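Beta-d-glucoside glucohydrolase (Hypocrea jecorina, PDB 3ZZ1) probably hydrolyses terminal, non-reducing beta-D-glucosyl residues with release of beta-D-glucose, as a secreted family 3 glycosidase of cellulose degradation. Local coordinates at residues K685-V697 against S701-A713. Numbering follows the deposited sequence. Where two conformers were deposited one is given.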
loop_
_atom_site.group_PDB
_atom_site.type_symbol
_atom_site.label_atom_id
_atom_site.label_comp_id
_atom_site.label_asym_id
_atom_site.label_seq_id
_atom_site.Cartn_x
_atom_site.Cartn_y
_atom_site.Cartn_z
ATOM N N LYS A 685 -17.388 -12.914 16.062
ATOM C CA LYS A 685 -17.696 -13.621 14.829
ATOM C C LYS A 685 -18.111 -12.649 13.742
ATOM O O LYS A 685 -18.686 -11.596 14.024
ATOM C CB LYS A 685 -18.818 -14.640 15.059
ATOM C CG LYS A 685 -18.380 -15.884 15.817
ATOM C CD LYS A 685 -19.569 -16.670 16.338
ATOM C CE LYS A 685 -19.133 -17.708 17.361
ATOM N NZ LYS A 685 -18.124 -18.638 16.789
ATOM N N TRP A 686 -17.806 -13.014 12.501
ATOM C CA TRP A 686 -18.299 -12.292 11.337
ATOM C C TRP A 686 -19.711 -12.759 11.039
ATOM O O TRP A 686 -19.969 -13.962 10.930
ATOM C CB TRP A 686 -17.396 -12.538 10.137
ATOM C CG TRP A 686 -16.109 -11.780 10.201
ATOM C CD1 TRP A 686 -14.901 -12.249 10.630
ATOM C CD2 TRP A 686 -15.901 -10.416 9.826
ATOM N NE1 TRP A 686 -13.953 -11.262 10.541
ATOM C CE2 TRP A 686 -14.539 -10.126 10.049
ATOM C CE3 TRP A 686 -16.733 -9.411 9.315
ATOM C CZ2 TRP A 686 -13.988 -8.871 9.782
ATOM C CZ3 TRP A 686 -16.188 -8.166 9.050
ATOM C CH2 TRP A 686 -14.827 -7.907 9.284
ATOM N N VAL A 687 -20.624 -11.802 10.923
ATOM C CA VAL A 687 -22.039 -12.104 10.775
ATOM C C VAL A 687 -22.591 -11.418 9.529
ATOM O O VAL A 687 -22.311 -10.243 9.285
ATOM C CB VAL A 687 -22.839 -11.662 12.037
ATOM C CG1 VAL A 687 -24.346 -11.938 11.877
ATOM C CG2 VAL A 687 -22.292 -12.353 13.299
ATOM N N VAL A 688 -23.355 -12.168 8.739
ATOM C CA VAL A 688 -24.135 -11.599 7.646
ATOM C C VAL A 688 -25.528 -11.277 8.175
ATOM O O VAL A 688 -26.273 -12.187 8.550
ATOM C CB VAL A 688 -24.262 -12.571 6.448
ATOM C CG1 VAL A 688 -25.131 -11.960 5.354
ATOM C CG2 VAL A 688 -22.887 -12.936 5.893
ATOM N N PRO A 689 -25.889 -9.983 8.216
ATOM C CA PRO A 689 -27.244 -9.629 8.649
ATOM C C PRO A 689 -28.282 -9.989 7.593
ATOM O O PRO A 689 -27.963 -10.009 6.402
ATOM C CB PRO A 689 -27.174 -8.107 8.806
ATOM C CG PRO A 689 -26.102 -7.683 7.855
ATOM C CD PRO A 689 -25.096 -8.796 7.839
ATOM N N SER A 690 -29.500 -10.294 8.033
ATOM C CA SER A 690 -30.599 -10.519 7.105
ATOM C C SER A 690 -31.127 -9.171 6.618
ATOM O O SER A 690 -30.903 -8.136 7.257
ATOM C CB SER A 690 -31.712 -11.345 7.756
ATOM O OG SER A 690 -32.377 -10.613 8.768
ATOM N N GLY A 691 -31.807 -9.185 5.477
ATOM C CA GLY A 691 -32.362 -7.970 4.908
ATOM C C GLY A 691 -31.877 -7.691 3.500
ATOM O O GLY A 691 -31.206 -8.526 2.882
ATOM N N SER A 692 -32.224 -6.506 3.004
ATOM C CA SER A 692 -31.885 -6.081 1.657
ATOM C C SER A 692 -30.633 -5.202 1.664
ATOM O O SER A 692 -30.606 -4.132 2.290
ATOM C CB SER A 692 -33.068 -5.335 1.029
ATOM O OG SER A 692 -32.832 -5.080 -0.342
ATOM N N PHE A 693 -29.596 -5.681 0.982
ATOM C CA PHE A 693 -28.344 -4.955 0.814
ATOM C C PHE A 693 -28.451 -4.060 -0.407
ATOM O O PHE A 693 -28.853 -4.513 -1.479
ATOM C CB PHE A 693 -27.183 -5.929 0.589
ATOM C CG PHE A 693 -26.734 -6.666 1.824
ATOM C CD1 PHE A 693 -27.461 -7.742 2.322
ATOM C CD2 PHE A 693 -25.551 -6.312 2.461
ATOM C CE1 PHE A 693 -27.028 -8.433 3.459
ATOM C CE2 PHE A 693 -25.110 -7.001 3.592
ATOM C CZ PHE A 693 -25.852 -8.061 4.089
ATOM N N GLY A 694 -28.086 -2.792 -0.253
ATOM C CA GLY A 694 -28.018 -1.877 -1.390
ATOM C C GLY A 694 -26.834 -2.210 -2.285
ATOM O O GLY A 694 -25.705 -2.358 -1.808
ATOM N N ILE A 695 -27.097 -2.344 -3.582
ATOM C CA ILE A 695 -26.046 -2.614 -4.561
ATOM C C ILE A 695 -25.873 -1.386 -5.452
ATOM O O ILE A 695 -26.809 -0.966 -6.132
ATOM C CB ILE A 695 -26.363 -3.883 -5.395
ATOM C CG1 ILE A 695 -26.533 -5.110 -4.479
ATOM C CG2 ILE A 695 -25.307 -4.122 -6.482
ATOM C CD1 ILE A 695 -25.325 -5.434 -3.596
ATOM N N SER A 696 -24.676 -0.807 -5.421
ATOM C CA SER A 696 -24.380 0.413 -6.168
ATOM C C SER A 696 -23.130 0.243 -7.018
ATOM O O SER A 696 -22.047 -0.039 -6.499
ATOM C CB SER A 696 -24.214 1.597 -5.215
ATOM O OG SER A 696 -25.444 1.916 -4.586
ATOM N N VAL A 697 -23.291 0.404 -8.329
ATOM C CA VAL A 697 -22.179 0.294 -9.264
ATOM C C VAL A 697 -22.010 1.606 -10.028
ATOM O O VAL A 697 -22.988 2.203 -10.481
ATOM C CB VAL A 697 -22.356 -0.901 -10.254
ATOM C CG1 VAL A 697 -21.253 -0.907 -11.310
ATOM C CG2 VAL A 697 -22.374 -2.234 -9.510
ATOM N N SER A 701 -17.123 6.597 -5.947
ATOM C CA SER A 701 -17.971 6.458 -4.752
ATOM C C SER A 701 -19.164 7.423 -4.754
ATOM O O SER A 701 -20.104 7.253 -3.977
ATOM C CB SER A 701 -17.145 6.629 -3.470
ATOM O OG SER A 701 -16.510 7.898 -3.432
ATOM N N ARG A 702 -19.121 8.428 -5.628
ATOM C CA ARG A 702 -20.221 9.387 -5.773
ATOM C C ARG A 702 -20.943 9.257 -7.119
ATOM O O ARG A 702 -22.146 9.531 -7.216
ATOM C CB ARG A 702 -19.732 10.829 -5.566
ATOM C CG ARG A 702 -19.295 11.174 -4.131
ATOM C CD ARG A 702 -20.479 11.391 -3.190
ATOM N NE ARG A 702 -20.055 11.416 -1.790
ATOM C CZ ARG A 702 -19.933 12.512 -1.045
ATOM N NH1 ARG A 702 -20.218 13.708 -1.545
ATOM N NH2 ARG A 702 -19.541 12.403 0.218
ATOM N N ASP A 703 -20.205 8.838 -8.145
ATOM C CA ASP A 703 -20.735 8.681 -9.504
ATOM C C ASP A 703 -21.340 7.285 -9.692
ATOM O O ASP A 703 -20.804 6.453 -10.430
ATOM C CB ASP A 703 -19.621 8.935 -10.532
ATOM C CG ASP A 703 -20.146 9.186 -11.945
ATOM O OD1 ASP A 703 -21.370 9.086 -12.188
ATOM O OD2 ASP A 703 -19.307 9.490 -12.824
ATOM N N ILE A 704 -22.460 7.043 -9.013
ATOM C CA ILE A 704 -23.173 5.775 -9.125
ATOM C C ILE A 704 -24.068 5.798 -10.367
ATOM O O ILE A 704 -24.895 6.695 -10.531
ATOM C CB ILE A 704 -24.001 5.453 -7.846
ATOM C CG1 ILE A 704 -23.115 5.487 -6.589
ATOM C CG2 ILE A 704 -24.717 4.094 -7.978
ATOM C CD1 ILE A 704 -21.992 4.450 -6.545
ATOM N N ARG A 705 -23.877 4.810 -11.235
ATOM C CA ARG A 705 -24.593 4.728 -12.506
ATOM C C ARG A 705 -25.828 3.847 -12.405
ATOM O O ARG A 705 -26.865 4.157 -12.991
ATOM C CB ARG A 705 -23.670 4.195 -13.608
ATOM C CG ARG A 705 -22.414 5.024 -13.833
ATOM C CD ARG A 705 -22.747 6.415 -14.355
ATOM N NE ARG A 705 -21.558 7.262 -14.416
ATOM C CZ ARG A 705 -20.697 7.277 -15.428
ATOM N NH1 ARG A 705 -20.888 6.491 -16.479
ATOM N NH2 ARG A 705 -19.642 8.077 -15.385
ATOM N N LEU A 706 -25.711 2.746 -11.667
ATOM C CA LEU A 706 -26.799 1.779 -11.545
ATOM C C LEU A 706 -26.911 1.257 -10.121
ATOM O O LEU A 706 -25.907 1.142 -9.417
ATOM C CB LEU A 706 -26.575 0.601 -12.497
ATOM C CG LEU A 706 -26.532 0.823 -14.011
ATOM C CD1 LEU A 706 -25.961 -0.428 -14.660
ATOM C CD2 LEU A 706 -27.905 1.162 -14.596
ATOM N N THR A 707 -28.138 0.953 -9.705
ATOM C CA THR A 707 -28.399 0.389 -8.383
ATOM C C THR A 707 -29.292 -0.833 -8.491
ATOM O O THR A 707 -30.158 -0.910 -9.361
ATOM C CB THR A 707 -29.085 1.394 -7.414
ATOM O OG1 THR A 707 -30.365 1.778 -7.938
ATOM C CG2 THR A 707 -28.228 2.633 -7.191
ATOM N N SER A 708 -29.068 -1.779 -7.588
ATOM C CA SER A 708 -29.919 -2.950 -7.435
ATOM C C SER A 708 -29.968 -3.308 -5.949
ATOM O O SER A 708 -29.626 -2.487 -5.092
ATOM C CB SER A 708 -29.376 -4.116 -8.266
ATOM O OG SER A 708 -30.330 -5.164 -8.388
ATOM N N THR A 709 -30.405 -4.529 -5.652
ATOM C CA THR A 709 -30.485 -5.018 -4.282
ATOM C C THR A 709 -30.001 -6.461 -4.198
ATOM O O THR A 709 -30.112 -7.233 -5.158
ATOM C CB THR A 709 -31.931 -4.958 -3.727
ATOM O OG1 THR A 709 -32.820 -5.616 -4.636
ATOM C CG2 THR A 709 -32.390 -3.511 -3.517
ATOM N N LEU A 710 -29.448 -6.810 -3.044
ATOM C CA LEU A 710 -29.112 -8.187 -2.736
ATOM C C LEU A 710 -29.891 -8.551 -1.476
ATOM O O LEU A 710 -29.787 -7.876 -0.451
ATOM C CB LEU A 710 -27.599 -8.352 -2.540
ATOM C CG LEU A 710 -27.039 -9.781 -2.560
ATOM C CD1 LEU A 710 -25.620 -9.784 -3.109
ATOM C CD2 LEU A 710 -27.086 -10.427 -1.184
ATOM N N SER A 711 -30.681 -9.614 -1.570
ATOM C CA SER A 711 -31.602 -9.984 -0.516
ATOM C C SER A 711 -31.116 -11.210 0.253
ATOM O O SER A 711 -30.899 -12.271 -0.329
ATOM C CB SER A 711 -32.986 -10.241 -1.120
ATOM O OG SER A 711 -33.892 -10.702 -0.143
ATOM N N VAL A 712 -30.948 -11.048 1.565
ATOM C CA VAL A 712 -30.563 -12.143 2.460
ATOM C C VAL A 712 -31.719 -12.435 3.426
ATOM O O VAL A 712 -32.124 -11.560 4.192
ATOM C CB VAL A 712 -29.269 -11.800 3.246
ATOM C CG1 VAL A 712 -28.874 -12.941 4.176
ATOM C CG2 VAL A 712 -28.129 -11.487 2.286
ATOM N N ALA A 713 -32.247 -13.658 3.377
ATOM C CA ALA A 713 -33.416 -14.046 4.186
ATOM C C ALA A 713 -33.132 -14.041 5.691
ATOM O O ALA A 713 -32.014 -14.335 6.121
ATOM C CB ALA A 713 -33.947 -15.408 3.749
#
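Val712 sets CG1 opposite its backbone N (chi1 180°), which sends CG2 to the Phe693 ring and CG1 to Val688. Val712 CG2 lies 3.5 Å from Phe693 CE1. Val712 CG1 meets Val688 CG1 at 4.0 Å, the two valines crossing at about a right angle. Phe693, its CG turned away from the carbonyl carbon (chi1 -74°), lays its ring edge in plane with Leu710 O, the same oxygen that takes the Phe693 N-H at 2.6 Å. Farther along this face, Ile695 CD1 rests 3.8 Å from Leu710 CB. Strands 691-697 and 704-712 form an antiparallel hairpin, their axes at 151°, in the fibronectin type III-like domain. Leu710 and Ile695 face inward to Ala615 and Val617 of strand 613-623, as expected for a beta sandwich, and 704-712 is the outermost strand of its sheet within the chain. Paired backbone bonds join Gly691 with Val712, Phe693 with Leu710, Ile695 with Ser708 and Val697 with Leu706; at Ser708 O the Ile695 N-H arrives from above the carbonyl plane. A classic beta bulge ends the ladder, since Val697 O accepts both Leu706 N and, at 2.9 Å, Arg705 N. Arg705 bends back at chi2 and grips Asp703 side-on, NE to OD1 at 2.9 Å and NH2 to OD2, with the carboxylate approached from above its plane. A leucine in its place would probably leave Asp703 without its charged mate and Phe582 O without the NH1 donor. Ser696, on the other face, sets CB 3.8 Å from Ile704 CG2 next to the bulge.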